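Local structure of hydrophilic protein, virA protein (3BO6) at residues Phe31-Asp36 and Ser101-Ser106; Gln175-Asp180 and Tyr188-Asn193. The protein is a phosphothreonine lyase effector of the SpvC family, which probably removes phosphate from phosphothreonine in host MAP kinases by beta-elimination rather than hydrolysis. All coordinates share one frame; numbering follows the deposited sequence.

Interaction 1: residues Phe31-Asp36 and Ser101-Ser106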
ATOM      1  N   PHE A  31       0.565   0.401  16.354  1.00  5.76           N
ATOM      2  CA  PHE A  31      -0.462  -0.310  15.589  1.00  6.17           C
ATOM      3  C   PHE A  31      -0.881  -1.584  16.326  1.00  6.26           C
ATOM      4  O   PHE A  31      -0.105  -2.534  16.415  1.00  7.44           O
ATOM      5  CB  PHE A  31       0.059  -0.681  14.188  1.00  8.66           C
ATOM      6  CG  PHE A  31       0.510   0.498  13.374  1.00  7.80           C
ATOM      7  CD1 PHE A  31      -0.404   1.434  12.922  1.00  6.78           C
ATOM      8  CD2 PHE A  31       1.846   0.663  13.058  1.00  6.89           C
ATOM      9  CE1 PHE A  31       0.009   2.516  12.146  1.00  8.71           C
ATOM     10  CE2 PHE A  31       2.266   1.749  12.299  1.00  6.40           C
ATOM     11  CZ  PHE A  31       1.343   2.677  11.854  1.00  7.75           C
ATOM     12  N   ARG A  32      -2.104  -1.592  16.855  1.00  6.79           N
ATOM     13  CA  ARG A  32      -2.640  -2.794  17.484  1.00  8.48           C
ATOM     14  C   ARG A  32      -3.054  -3.806  16.412  1.00  9.06           C
ATOM     15  O   ARG A  32      -4.018  -3.573  15.673  1.00  9.23           O
ATOM     16  CB  ARG A  32      -3.865  -2.437  18.316  1.00 11.55           C
ATOM     17  CG  ARG A  32      -3.558  -1.612  19.540  1.00 15.66           C
ATOM     18  CD  ARG A  32      -4.846  -1.103  20.158  1.00 18.35           C
ATOM     19  NE  ARG A  32      -5.413  -0.020  19.362  1.00 14.24           N
ATOM     20  CZ  ARG A  32      -6.544   0.613  19.648  1.00 17.99           C
ATOM     21  NH1 ARG A  32      -7.246   0.270  20.723  1.00 20.36           N
ATOM     22  NH2 ARG A  32      -6.969   1.600  18.870  1.00 19.31           N
ATOM     23  N   GLU A  33      -2.342  -4.922  16.318  1.00  6.99           N
ATOM     24  CA  GLU A  33      -2.694  -5.910  15.299  1.00  8.51           C
ATOM     25  C   GLU A  33      -4.031  -6.572  15.568  1.00  9.03           C
ATOM     26  O   GLU A  33      -4.424  -6.814  16.722  1.00 10.23           O
ATOM     27  CB  GLU A  33      -1.598  -6.963  15.155  1.00  7.15           C
ATOM     28  CG  GLU A  33      -0.344  -6.396  14.532  1.00  7.09           C
ATOM     29  CD  GLU A  33       0.712  -7.433  14.297  1.00  9.91           C
ATOM     30  OE1 GLU A  33       1.566  -7.219  13.407  1.00  8.98           O
ATOM     31  OE2 GLU A  33       0.706  -8.454  15.013  1.00 17.72           O
ATOM     32  N   ALA A  34      -4.739  -6.858  14.488  1.00  8.24           N
ATOM     33  CA  ALA A  34      -5.965  -7.630  14.588  1.00  7.77           C
ATOM     34  C   ALA A  34      -5.662  -9.102  14.828  1.00 12.69           C
ATOM     35  O   ALA A  34      -4.908  -9.724  14.076  1.00 20.44           O
ATOM     36  CB  ALA A  34      -6.769  -7.482  13.299  1.00  9.21           C
ATOM     37  N   LEU A  35      -6.274  -9.651  15.869  1.00 16.70           N
ATOM     38  CA  LEU A  35      -6.424 -11.094  16.042  1.00 23.17           C
ATOM     39  C   LEU A  35      -7.720 -11.561  15.354  1.00 14.98           C
ATOM     40  O   LEU A  35      -8.666 -10.783  15.233  1.00 30.25           O
ATOM     41  CB  LEU A  35      -6.489 -11.418  17.536  1.00 36.10           C
ATOM     42  CG  LEU A  35      -7.639 -10.815  18.365  1.00 48.52           C
ATOM     43  CD1 LEU A  35      -7.823  -9.306  18.133  1.00 47.49           C
ATOM     44  CD2 LEU A  35      -8.961 -11.554  18.142  1.00 53.47           C
ATOM     45  N   ASP A  36      -7.763 -12.803  14.891  1.00 33.45           N
ATOM     46  CA  ASP A  36      -9.003 -13.357  14.341  1.00 35.82           C
ATOM     47  C   ASP A  36      -9.288 -12.913  12.906  1.00 29.60           C
ATOM     48  O   ASP A  36     -10.428 -12.964  12.442  1.00 36.77           O
ATOM     49  CB  ASP A  36     -10.201 -13.010  15.234  1.00 40.86           C
ATOM     50  CG  ASP A  36     -11.499 -13.602  14.721  1.00 51.99           C
ATOM     51  OD1 ASP A  36     -11.497 -14.790  14.338  1.00 56.92           O
ATOM     52  OD2 ASP A  36     -12.517 -12.879  14.695  1.00 54.21           O
ATOM     53  N   SER A 101      -1.509  -9.933   8.093  1.00  6.72           N
ATOM     54  CA  SER A 101      -2.934  -9.732   8.327  1.00  6.08           C
ATOM     55  C   SER A 101      -3.201  -8.941   9.620  1.00  4.98           C
ATOM     56  O   SER A 101      -4.167  -8.169   9.689  1.00  5.95           O
ATOM     57  CB  SER A 101      -3.705 -11.056   8.309  1.00  5.86           C
ATOM     58  OG  SER A 101      -3.260 -11.863   9.388  1.00  9.74           O
ATOM     59  N   GLY A 102      -2.350  -9.111  10.635  1.00  5.86           N
ATOM     60  CA  GLY A 102      -2.477  -8.315  11.854  1.00  8.16           C
ATOM     61  C   GLY A 102      -2.482  -6.822  11.565  1.00  5.70           C
ATOM     62  O   GLY A 102      -3.294  -6.063  12.102  1.00  6.34           O
ATOM     63  N   LEU A 103      -1.559  -6.401  10.708  1.00  3.75           N
ATOM     64  CA  LEU A 103      -1.429  -5.000  10.317  1.00  5.93           C
ATOM     65  C   LEU A 103      -2.504  -4.578   9.310  1.00  3.82           C
ATOM     66  O   LEU A 103      -3.099  -3.516   9.438  1.00  5.89           O
ATOM     67  CB  LEU A 103      -0.032  -4.733   9.732  1.00  5.55           C
ATOM     68  CG  LEU A 103       1.075  -4.553  10.786  1.00  6.64           C
ATOM     69  CD1 LEU A 103       2.468  -4.755  10.183  1.00  8.33           C
ATOM     70  CD2 LEU A 103       0.951  -3.199  11.459  1.00  7.93           C
ATOM     71  N   LEU A 104      -2.760  -5.410   8.307  1.00  5.12           N
ATOM     72  CA  LEU A 104      -3.672  -4.991   7.242  1.00  6.19           C
ATOM     73  C   LEU A 104      -5.123  -4.877   7.708  1.00  6.00           C
ATOM     74  O   LEU A 104      -5.919  -4.151   7.105  1.00  6.10           O
ATOM     75  CB  LEU A 104      -3.574  -5.942   6.045  1.00  7.46           C
ATOM     76  CG  LEU A 104      -2.261  -5.877   5.260  1.00  7.04           C
ATOM     77  CD1 LEU A 104      -2.185  -7.009   4.232  1.00  9.78           C
ATOM     78  CD2 LEU A 104      -2.139  -4.523   4.568  1.00  9.53           C
ATOM     79  N   PHE A 105      -5.481  -5.619   8.760  1.00  4.98           N
ATOM     80  CA  PHE A 105      -6.820  -5.532   9.348  1.00  6.56           C
ATOM     81  C   PHE A 105      -6.838  -4.716  10.636  1.00  6.23           C
ATOM     82  O   PHE A 105      -7.839  -4.684  11.337  1.00  8.80           O
ATOM     83  CB  PHE A 105      -7.402  -6.932   9.597  1.00  7.25           C
ATOM     84  CG  PHE A 105      -7.766  -7.670   8.344  1.00  6.41           C
ATOM     85  CD1 PHE A 105      -6.899  -8.604   7.804  1.00  5.47           C
ATOM     86  CD2 PHE A 105      -8.989  -7.444   7.722  1.00  9.45           C
ATOM     87  CE1 PHE A 105      -7.222  -9.289   6.624  1.00  6.70           C
ATOM     88  CE2 PHE A 105      -9.321  -8.120   6.542  1.00 10.47           C
ATOM     89  CZ  PHE A 105      -8.447  -9.049   6.006  1.00  8.01           C
ATOM     90  N   SER A 106      -5.733  -4.057  10.958  1.00  5.49           N
ATOM     91  CA  SER A 106      -5.644  -3.331  12.226  1.00  9.47           C
ATOM     92  C   SER A 106      -6.601  -2.146  12.309  1.00  6.67           C
ATOM     93  O   SER A 106      -6.743  -1.386  11.341  1.00  8.26           O
ATOM     94  CB  SER A 106      -4.211  -2.824  12.431  1.00  7.41           C
ATOM     95  OG  SER A 106      -4.107  -1.969  13.574  1.00  6.77           O
TER
HETATM   96  O   HOH W   1       0.862  -8.061  10.734  1.00  7.41           O
HETATM   97  O   HOH W   2      -3.934 -11.701  12.214  1.00 21.17           O
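Ala34 and Gly102 meet backbone to backbone where the extended loop 31-36 runs over the C-terminal turn of helix 93-104 in this alpha/beta fold. Ala34 N donates to Gly102 O at 2.9 Å with an N-H...O angle of 162°, and Glu33 CA adds a CA-H...O contact to the same oxygen. Two residues before Ala34, Arg32 O accepts from Ser106 OG at 2.6 Å, the hydroxyl standing above the carbonyl plane. Two waters bridge the segments: one links Glu33 OE1 to Leu103 N, and the other donates to Ala34 O and to Ser101 OG, 2.9 Å from each. The methyl of Ala34 rests on Phe105 CB at 3.8 Å. Leu103 turns CD2 to Phe31 CB at 3.8 Å and meets the Phe31 ring obliquely, while that ring packs edge-to-face with Phe158 of helix 149-168. With OG anti to the Ser106 backbone N (chi1 173°), the hydroxyl points to the loop and also accepts from Asp108 N. Arg32 NE forms a salt bridge with Asp108 OD2. Glu33 lays CB and CG over the Gly102 backbone, its chain extended, which carries the carboxylate to the flank of Leu103; there Glu33 OE2 forms a salt bridge with Arg165 NH2.

Interaction 2: residues Gln175-Asp180 and Tyr188-Asn193. With SO4 (sulfate ion), chain C.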
ATOM      1  N   GLN A 175      10.109 -10.260  -6.906  1.00  9.96           N
ATOM      2  CA  GLN A 175      10.598  -9.386  -7.965  1.00 11.48           C
ATOM      3  C   GLN A 175       9.792  -8.095  -7.969  1.00  9.14           C
ATOM      4  O   GLN A 175       8.605  -8.121  -8.273  1.00  9.55           O
ATOM      5  CB  GLN A 175      10.433 -10.079  -9.314  1.00 14.17           C
ATOM      6  CG  GLN A 175      11.204 -11.377  -9.454  1.00 22.94           C
ATOM      7  CD  GLN A 175      11.069 -11.967 -10.846  1.00 35.99           C
ATOM      8  OE1 GLN A 175      10.996 -11.235 -11.836  1.00 37.42           O
ATOM      9  NE2 GLN A 175      11.031 -13.294 -10.930  1.00 39.52           N
ATOM     10  N   TYR A 176      10.423  -6.966  -7.643  1.00 10.55           N
ATOM     11  CA  TYR A 176       9.708  -5.690  -7.648  1.00  6.33           C
ATOM     12  C   TYR A 176       9.250  -5.383  -9.080  1.00  7.30           C
ATOM     13  O   TYR A 176       9.978  -5.655 -10.039  1.00  9.41           O
ATOM     14  CB  TYR A 176      10.607  -4.502  -7.274  1.00  9.25           C
ATOM     15  CG  TYR A 176      11.350  -4.459  -5.949  1.00 12.88           C
ATOM     16  CD1 TYR A 176      10.763  -3.925  -4.803  1.00 20.78           C
ATOM     17  CD2 TYR A 176      12.687  -4.828  -5.884  1.00 15.00           C
ATOM     18  CE1 TYR A 176      11.488  -3.821  -3.600  1.00 17.52           C
ATOM     19  CE2 TYR A 176      13.413  -4.735  -4.700  1.00 22.22           C
ATOM     20  CZ  TYR A 176      12.810  -4.234  -3.563  1.00 17.56           C
ATOM     21  OH  TYR A 176      13.539  -4.140  -2.389  1.00 17.65           O
ATOM     22  N   PRO A 177       8.080  -4.751  -9.229  1.00  6.54           N
ATOM     23  CA  PRO A 177       7.617  -4.393 -10.579  1.00  6.64           C
ATOM     24  C   PRO A 177       8.479  -3.277 -11.156  1.00  8.49           C
ATOM     25  O   PRO A 177       8.788  -2.313 -10.449  1.00  8.06           O
ATOM     26  CB  PRO A 177       6.194  -3.874 -10.358  1.00  7.10           C
ATOM     27  CG  PRO A 177       6.061  -3.620  -8.871  1.00 10.94           C
ATOM     28  CD  PRO A 177       7.132  -4.387  -8.165  1.00  7.73           C
ATOM     29  N   GLU A 178       8.838  -3.405 -12.433  1.00  7.77           N
ATOM     30  CA  GLU A 178       9.620  -2.385 -13.120  1.00  7.69           C
ATOM     31  C   GLU A 178       8.949  -1.019 -13.075  1.00  4.62           C
ATOM     32  O   GLU A 178       9.615  -0.010 -13.192  1.00  7.38           O
ATOM     33  CB  GLU A 178       9.834  -2.784 -14.578  1.00 11.75           C
ATOM     34  CG  GLU A 178      10.960  -3.774 -14.794  1.00 25.26           C
ATOM     35  CD  GLU A 178      12.306  -3.230 -14.352  1.00 18.36           C
ATOM     36  OE1 GLU A 178      12.769  -2.201 -14.909  1.00 26.76           O
ATOM     37  OE2 GLU A 178      12.910  -3.840 -13.453  1.00 30.71           O
ATOM     38  N   SER A 179       7.622  -0.991 -12.932  1.00  4.97           N
ATOM     39  CA  SER A 179       6.902   0.286 -12.904  1.00  5.89           C
ATOM     40  C   SER A 179       7.265   1.186 -11.723  1.00  6.38           C
ATOM     41  O   SER A 179       7.161   2.404 -11.823  1.00  7.70           O
ATOM     42  CB  SER A 179       5.391   0.055 -12.863  1.00  6.43           C
ATOM     43  OG  SER A 179       5.020  -0.728 -11.734  1.00  5.91           O
ATOM     44  N   ASP A 180       7.682   0.582 -10.609  1.00  5.34           N
ATOM     45  CA  ASP A 180       7.734   1.274  -9.328  1.00  4.57           C
ATOM     46  C   ASP A 180       9.134   1.739  -8.962  1.00  4.34           C
ATOM     47  O   ASP A 180      10.124   1.318  -9.580  1.00  7.54           O
ATOM     48  CB  ASP A 180       7.305   0.312  -8.202  1.00  6.96           C
ATOM     49  CG  ASP A 180       5.816   0.010  -8.169  1.00  5.85           C
ATOM     50  OD1 ASP A 180       5.036   0.276  -9.118  1.00  5.02           O
ATOM     51  OD2 ASP A 180       5.416  -0.548  -7.123  1.00  5.45           O
ATOM     52  N   TYR A 188      10.796  -5.009   0.473  1.00  4.22           N
ATOM     53  CA  TYR A 188       9.558  -5.626  -0.041  1.00  6.41           C
ATOM     54  C   TYR A 188       8.606  -4.615  -0.680  1.00  5.25           C
ATOM     55  O   TYR A 188       7.890  -4.934  -1.629  1.00  5.67           O
ATOM     56  CB  TYR A 188       8.798  -6.332   1.089  1.00  7.92           C
ATOM     57  CG  TYR A 188       9.601  -7.327   1.879  1.00  5.19           C
ATOM     58  CD1 TYR A 188       9.587  -8.686   1.539  1.00  7.89           C
ATOM     59  CD2 TYR A 188      10.326  -6.933   2.999  1.00  6.64           C
ATOM     60  CE1 TYR A 188      10.317  -9.620   2.277  1.00  6.86           C
ATOM     61  CE2 TYR A 188      11.058  -7.862   3.743  1.00  7.64           C
ATOM     62  CZ  TYR A 188      11.043  -9.191   3.368  1.00  7.08           C
ATOM     63  OH  TYR A 188      11.753 -10.109   4.116  1.00  9.35           O
ATOM     64  N   VAL A 189       8.572  -3.406  -0.141  1.00  5.06           N
ATOM     65  CA  VAL A 189       7.625  -2.388  -0.565  1.00  4.86           C
ATOM     66  C   VAL A 189       8.174  -1.537  -1.708  1.00  4.91           C
ATOM     67  O   VAL A 189       9.379  -1.233  -1.767  1.00  5.87           O
ATOM     68  CB  VAL A 189       7.239  -1.488   0.628  1.00  5.55           C
ATOM     69  CG1 VAL A 189       6.347  -0.339   0.180  1.00  5.92           C
ATOM     70  CG2 VAL A 189       6.549  -2.319   1.722  1.00  6.50           C
ATOM     71  N   SER A 190       7.281  -1.168  -2.624  1.00  3.79           N
ATOM     72  CA  SER A 190       7.612  -0.197  -3.672  1.00  4.35           C
ATOM     73  C   SER A 190       6.426   0.709  -3.944  1.00  3.91           C
ATOM     74  O   SER A 190       5.315   0.445  -3.462  1.00  3.88           O
ATOM     75  CB  SER A 190       8.120  -0.880  -4.949  1.00  4.37           C
ATOM     76  OG  SER A 190       7.138  -1.758  -5.479  1.00  4.15           O
ATOM     77  N   TYR A 191       6.657   1.776  -4.698  1.00  4.32           N
ATOM     78  CA  TYR A 191       5.670   2.840  -4.877  1.00  3.94           C
ATOM     79  C   TYR A 191       5.487   3.281  -6.322  1.00  3.67           C
ATOM     80  O   TYR A 191       6.440   3.301  -7.102  1.00  4.39           O
ATOM     81  CB  TYR A 191       6.163   4.061  -4.100  1.00  5.78           C
ATOM     82  CG  TYR A 191       5.428   5.360  -4.420  1.00  4.45           C
ATOM     83  CD1 TYR A 191       4.204   5.653  -3.820  1.00  4.55           C
ATOM     84  CD2 TYR A 191       5.961   6.280  -5.329  1.00  4.85           C
ATOM     85  CE1 TYR A 191       3.543   6.852  -4.093  1.00  4.38           C
ATOM     86  CE2 TYR A 191       5.292   7.467  -5.617  1.00  4.43           C
ATOM     87  CZ  TYR A 191       4.101   7.744  -4.993  1.00  4.61           C
ATOM     88  OH  TYR A 191       3.447   8.938  -5.273  1.00  6.38           O
ATOM     89  N   ARG A 192       4.265   3.663  -6.666  1.00  4.66           N
ATOM     90  CA  ARG A 192       4.064   4.528  -7.830  1.00  4.05           C
ATOM     91  C   ARG A 192       2.848   5.407  -7.628  1.00  4.85           C
ATOM     92  O   ARG A 192       2.030   5.175  -6.723  1.00  5.01           O
ATOM     93  CB  ARG A 192       3.981   3.767  -9.166  1.00  4.37           C
ATOM     94  CG  ARG A 192       2.659   3.074  -9.421  1.00  5.29           C
ATOM     95  CD  ARG A 192       2.663   2.291 -10.756  1.00  4.74           C
ATOM     96  NE  ARG A 192       1.304   1.925 -11.184  1.00  5.31           N
ATOM     97  CZ  ARG A 192       0.539   2.702 -11.939  1.00  4.99           C
ATOM     98  NH1 ARG A 192       1.004   3.880 -12.368  1.00  6.55           N
ATOM     99  NH2 ARG A 192      -0.685   2.299 -12.272  1.00  6.11           N
ATOM    100  N   ASN A 193       2.750   6.453  -8.444  1.00  4.06           N
ATOM    101  CA  ASN A 193       1.551   7.280  -8.471  1.00  5.05           C
ATOM    102  C   ASN A 193       0.756   7.092  -9.758  1.00  6.40           C
ATOM    103  O   ASN A 193       1.282   7.289 -10.848  1.00  7.89           O
ATOM    104  CB  ASN A 193       1.899   8.760  -8.284  1.00  4.72           C
ATOM    105  CG  ASN A 193       0.658   9.625  -8.270  1.00  7.09           C
ATOM    106  OD1 ASN A 193       0.074   9.883  -9.329  1.00  8.55           O
ATOM    107  ND2 ASN A 193       0.205  10.017  -7.089  1.00  6.53           N
TER
HETATM  108  S   SO4 C   1      -0.826  -1.169 -10.561  1.00  5.93           S
HETATM  109  O1  SO4 C   1       0.599  -0.780 -10.573  1.00  6.69           O
HETATM  110  O2  SO4 C   1      -1.653  -0.035 -10.948  1.00  5.51           O
HETATM  111  O3  SO4 C   1      -1.025  -2.254 -11.504  1.00  7.59           O
HETATM  112  O4  SO4 C   1      -1.214  -1.585  -9.211  1.00  6.28           O
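A type I beta turn from Pro177 to Asp180, closed by a hydrogen bond from Asp180 N to Pro177 O, faces strand 189-193 at the margin of the antiparallel sheet. Asp180 and Arg192 have the nearest CA atoms, 5.1 Å apart, and no backbone hydrogen bond joins the two segments. Across them Ser190 OG donates to Asp180 OD2 at 2.7 Å, arriving on the anti side and 16° out of the carboxylate plane. His85 of the adjacent strand 82-86 also bonds OD2, and Ser179 OG reaches Asp180 OD1 from above the plane at 2.8 Å, so both carboxylate oxygens are held. Asp180 OD1 lies against the aliphatic part of Arg192, 3.5 Å from CD, but remains 4.6 Å from NE, too far for a salt bridge. Tyr176 covers the start of the strand: CE1 approaches Val189 O at the ring edge, CD1 meets Ser190 CB, and OH bonds Trp186 O. Arg192 runs extended from CG to NE and presents its guanidinium edge to a sulfate, most likely carried over from crystallisation. Lys83, His85, Arg127 and Arg199 also hydrogen-bond this anion, a basic pocket consistent with a site for substrate phosphate. Arg192 NE binds sulfate O1 and NH2 binds O2, each at 2.9 Å.

Overall arrangement
Both segments of interaction 1 precede those of interaction 2 in the chain, and the two contacts lie on opposite sides of its centre, with centres 24 Å apart and nearest atoms about 9 Å apart. Helix 149-168 connects their surroundings: Phe158 and Arg165 meet the 31-36/101-106 contact, whereas Ile159, Glu163 and Leu166 meet the start of segment 188-193. The sheet is shared too, since strand 134-137 receives Leu104 and lies beside strand 82-86, which pairs with 189-193. Interaction 1 thus joins an N-terminal loop to the end of helix 93-104, far from the sulfate, while interaction 2 places Arg192 at the sulfate site, on the edge strand of the sheet.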